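Local coordinates for protein alcohol oxidase (Myceliophthora thermophila, PDB 6F74) that binds FAD as a VAO-type flavoprotein and probably acts as an oxidase that passes electrons from its substrate to molecular oxygen, at residues Cys38-Asn42 with Ser43-Ala47; Pro572-Ile575 with Phe576-Arg579. All coordinates share one frame; numbering follows the deposited sequence.

Contact 1 of 2, residues Cys38-Asn42 with Ser43-Ala47; sequences CWPDN and SVWEA
Trp39 turns its CG away from the backbone N (chi1 -172°), while Trp45 sets its CG beside its own backbone N (chi1 -71°), and the two indoles meet where the loop runs into helix 42-52. CZ2 of Trp45 lies over the rim of one face of the Trp39 ring, 3.3 Å from Trp39 CZ2. The five-membered rings are inclined obliquely, at 40°. Pro40 packs against the Trp45 indole: its CB makes an off-centre CH-pi contact with the five-membered ring of Trp45 and also touches Val44 CG1 at 3.6 Å. At the edge of that ring, Pro40 O lies 2.9 Å from Trp45 NE1. Beyond this segment, Tyr128 stacks on Trp45. An alanine in place of Trp45 would probably leave Trp39 and Pro40 without their shared partner and open a gap beside Tyr128. Asp41 is the N-cap. Its OD1 takes the hydroxyl of Ser43 at 2.7 Å, on the syn side and somewhat out of the carboxylate plane, and also accepts from Val44 N at 3.3 Å. Trp45 N makes a weak bond to Asp41 O, and Glu46 N follows to Asn42 O at 2.9 Å. Two donors thus fix the rotation of the Asp41 carboxylate, and its negative charge, at the helix N-terminus, is likely to be stabilised by the helix dipole.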
# COMPACT_ATOMS: atom_id res chain seq x y z
N CYS A 38 20.95 6.58 28.24
CA CYS A 38 19.61 7.16 28.35
C CYS A 38 18.43 6.16 28.26
O CYS A 38 17.29 6.49 28.60
CB CYS A 38 19.44 8.27 27.28
SG CYS A 38 19.79 7.75 25.60
N TRP A 39 18.69 4.96 27.78
CA TRP A 39 17.64 3.95 27.60
C TRP A 39 17.14 3.53 28.96
O TRP A 39 17.93 3.23 29.83
CB TRP A 39 18.19 2.75 26.83
CG TRP A 39 17.17 1.74 26.41
CD1 TRP A 39 16.94 0.53 26.99
CD2 TRP A 39 16.26 1.84 25.29
NE1 TRP A 39 15.94 -0.13 26.33
CE2 TRP A 39 15.49 0.65 25.29
CE3 TRP A 39 16.01 2.82 24.32
CZ2 TRP A 39 14.50 0.40 24.34
CZ3 TRP A 39 15.03 2.59 23.37
CH2 TRP A 39 14.27 1.39 23.39
N PRO A 40 15.81 3.51 29.17
CA PRO A 40 15.28 3.07 30.48
C PRO A 40 15.72 1.65 30.86
O PRO A 40 15.74 0.78 29.99
CB PRO A 40 13.76 3.15 30.29
CG PRO A 40 13.55 4.03 29.12
CD PRO A 40 14.73 3.84 28.23
N ASP A 41 16.06 1.43 32.13
CA ASP A 41 16.54 0.11 32.60
C ASP A 41 15.36 -0.85 32.80
O ASP A 41 14.21 -0.45 32.64
CB ASP A 41 17.42 0.22 33.88
CG ASP A 41 16.66 0.67 35.12
OD1 ASP A 41 15.42 0.75 35.10
OD2 ASP A 41 17.31 0.94 36.13
N ASN A 42 15.64 -2.10 33.13
CA ASN A 42 14.60 -3.11 33.17
C ASN A 42 13.45 -2.75 34.12
O ASN A 42 12.29 -2.97 33.79
CB ASN A 42 15.18 -4.51 33.47
CG ASN A 42 16.15 -5.01 32.37
OD1 ASN A 42 17.20 -5.58 32.68
ND2 ASN A 42 15.80 -4.82 31.08
N SER A 43 13.75 -2.14 35.26
CA SER A 43 12.72 -1.77 36.24
C SER A 43 11.71 -0.75 35.68
O SER A 43 10.51 -0.82 35.96
CB SER A 43 13.37 -1.23 37.52
OG SER A 43 13.95 0.05 37.29
N VAL A 44 12.20 0.19 34.86
CA VAL A 44 11.34 1.21 34.27
C VAL A 44 10.39 0.57 33.28
O VAL A 44 9.20 0.87 33.29
CB VAL A 44 12.16 2.37 33.63
CG1 VAL A 44 11.25 3.35 32.86
CG2 VAL A 44 12.95 3.10 34.71
N TRP A 45 10.89 -0.31 32.43
CA TRP A 45 10.05 -1.03 31.47
C TRP A 45 9.02 -1.90 32.17
O TRP A 45 7.85 -1.97 31.74
CB TRP A 45 10.89 -1.88 30.51
CG TRP A 45 11.68 -1.05 29.51
CD1 TRP A 45 13.02 -0.85 29.51
CD2 TRP A 45 11.18 -0.35 28.38
NE1 TRP A 45 13.40 -0.05 28.45
CE2 TRP A 45 12.27 0.27 27.73
CE3 TRP A 45 9.89 -0.18 27.83
CZ2 TRP A 45 12.13 1.05 26.58
CZ3 TRP A 45 9.76 0.59 26.68
CH2 TRP A 45 10.87 1.19 26.07
N GLU A 46 9.44 -2.57 33.25
CA GLU A 46 8.54 -3.42 34.01
C GLU A 46 7.39 -2.62 34.66
O GLU A 46 6.23 -3.02 34.59
CB GLU A 46 9.37 -4.17 35.05
CG GLU A 46 8.65 -5.21 35.91
CD GLU A 46 9.62 -5.94 36.82
OE1 GLU A 46 10.83 -6.09 36.40
OE2 GLU A 46 9.23 -6.34 37.97
N ALA A 47 7.72 -1.47 35.24
CA ALA A 47 6.70 -0.55 35.78
C ALA A 47 5.74 -0.03 34.70
O ALA A 47 4.55 0.18 34.96
CB ALA A 47 7.36 0.63 36.51

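Contact 2 of 2, residues Pro572-Ile575 with Phe576-Arg579; sequences PDNI and FFCR
Asn574 and Phe577 meet at the two ends of a type I beta turn, closed by a hydrogen bond from Phe577 N to Asn574 O (3.3 Å). From CB the Asn574 side chain runs toward Phe577. CG lies 4.0 Å from Phe577 CB. OD1 comes within 3.1 Å of Phe577 N, at an angle too poor for a hydrogen bond, and 3.6 Å from Phe577 CB; it accepts instead from Lys567 NZ. ND2 reaches the edge of the Phe577 ring, 4.1 Å from CD1, with amide and ring planes 57° apart. Phe577 holds its CG anti to the backbone N (chi1 175°), which sets CD1 beside that amide nitrogen. In the middle of the turn, CG2 of Ile575 touches CE1 of Phe576 at 4.1 Å, and Ile575 CB lies over one face of that ring. Asp571 steadies the same backbone, its carboxylate accepting from Ile575 N and Phe576 N. The turn lies in the berberine-like family region, in the loop between helix 560-570 and strand 587-588, with Ile575 and Phe576 both resting on Leu142 of helix 135-147.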
# COMPACT_ATOMS: atom_id res chain seq x y z
N PRO A 572 5.04 19.36 15.54
CA PRO A 572 6.28 20.13 15.42
C PRO A 572 7.57 19.37 15.78
O PRO A 572 8.64 19.70 15.26
CB PRO A 572 6.07 21.34 16.35
CG PRO A 572 4.89 21.02 17.19
CD PRO A 572 4.10 19.96 16.50
N ASP A 573 7.47 18.40 16.67
CA ASP A 573 8.64 17.64 17.15
C ASP A 573 8.89 16.38 16.36
O ASP A 573 9.91 15.71 16.56
CB ASP A 573 8.52 17.32 18.65
CG ASP A 573 8.48 18.55 19.50
OD1 ASP A 573 9.08 19.54 19.08
OD2 ASP A 573 7.81 18.56 20.56
N ASN A 574 7.96 16.07 15.46
CA ASN A 574 8.04 14.91 14.59
C ASN A 574 8.09 13.62 15.41
O ASN A 574 8.92 12.72 15.16
CB ASN A 574 9.20 15.01 13.62
CG ASN A 574 8.91 14.34 12.30
OD1 ASN A 574 8.05 13.48 12.22
ND2 ASN A 574 9.59 14.80 11.23
N ILE A 575 7.17 13.55 16.37
CA ILE A 575 6.99 12.38 17.17
C ILE A 575 6.58 11.20 16.31
O ILE A 575 6.89 10.05 16.65
CB ILE A 575 5.95 12.63 18.32
CG1 ILE A 575 6.38 13.81 19.21
CG2 ILE A 575 5.72 11.39 19.17
CD1 ILE A 575 7.81 13.73 19.74
N PHE A 576 5.92 11.47 15.17
CA PHE A 576 5.45 10.43 14.29
C PHE A 576 6.27 10.27 13.03
O PHE A 576 5.74 9.84 12.00
CB PHE A 576 3.98 10.69 13.96
CG PHE A 576 3.11 10.89 15.17
CD1 PHE A 576 3.09 9.96 16.18
CD2 PHE A 576 2.26 11.98 15.26
CE1 PHE A 576 2.27 10.12 17.30
CE2 PHE A 576 1.46 12.17 16.38
CZ PHE A 576 1.45 11.22 17.39
N PHE A 577 7.57 10.56 13.12
CA PHE A 577 8.49 10.38 12.01
C PHE A 577 8.28 9.06 11.32
O PHE A 577 8.18 8.03 11.97
CB PHE A 577 9.96 10.44 12.44
CG PHE A 577 10.92 10.16 11.32
CD1 PHE A 577 11.33 11.18 10.45
CD2 PHE A 577 11.35 8.88 11.07
CE1 PHE A 577 12.18 10.93 9.40
CE2 PHE A 577 12.19 8.61 10.01
CZ PHE A 577 12.60 9.64 9.17
N CYS A 578 8.16 9.10 10.00
CA CYS A 578 8.33 7.91 9.20
C CYS A 578 9.08 8.23 7.92
O CYS A 578 9.08 9.37 7.43
CB CYS A 578 7.01 7.15 8.94
SG CYS A 578 5.58 8.19 8.60
N ARG A 579 9.77 7.20 7.44
CA ARG A 579 10.61 7.24 6.24
C ARG A 579 9.80 7.68 5.00
O ARG A 579 8.78 7.10 4.73
CB ARG A 579 11.14 5.81 6.03
CG ARG A 579 12.26 5.77 5.07
CD ARG A 579 12.83 4.38 4.88
NE ARG A 579 13.54 4.46 3.60
CZ ARG A 579 12.99 4.22 2.41
NH1 ARG A 579 11.72 3.79 2.26
NH2 ARG A 579 13.75 4.39 1.34

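In the fold
Contact 1 comes first along the chain, near the modelled N-terminus, and contact 2 follows more than 500 residues later, close to the C-terminus. Their centres are 23 Å apart and their nearest atoms about 13 Å, so they do not touch. Helix 135-147 links them: Phe144 meets Trp45 of contact 1, whereas Leu142 carries Ile575 and Phe576 of contact 2. That helix follows strand 128-131, which supplies Tyr128 to contact 1, in the FAD-binding domain. Contact 1 lies peripherally, 35 Å from the chain centre and away from the annotated sites; contact 2 borders the cofactor. Segments from both chain ends thus pack against the FAD-binding domain.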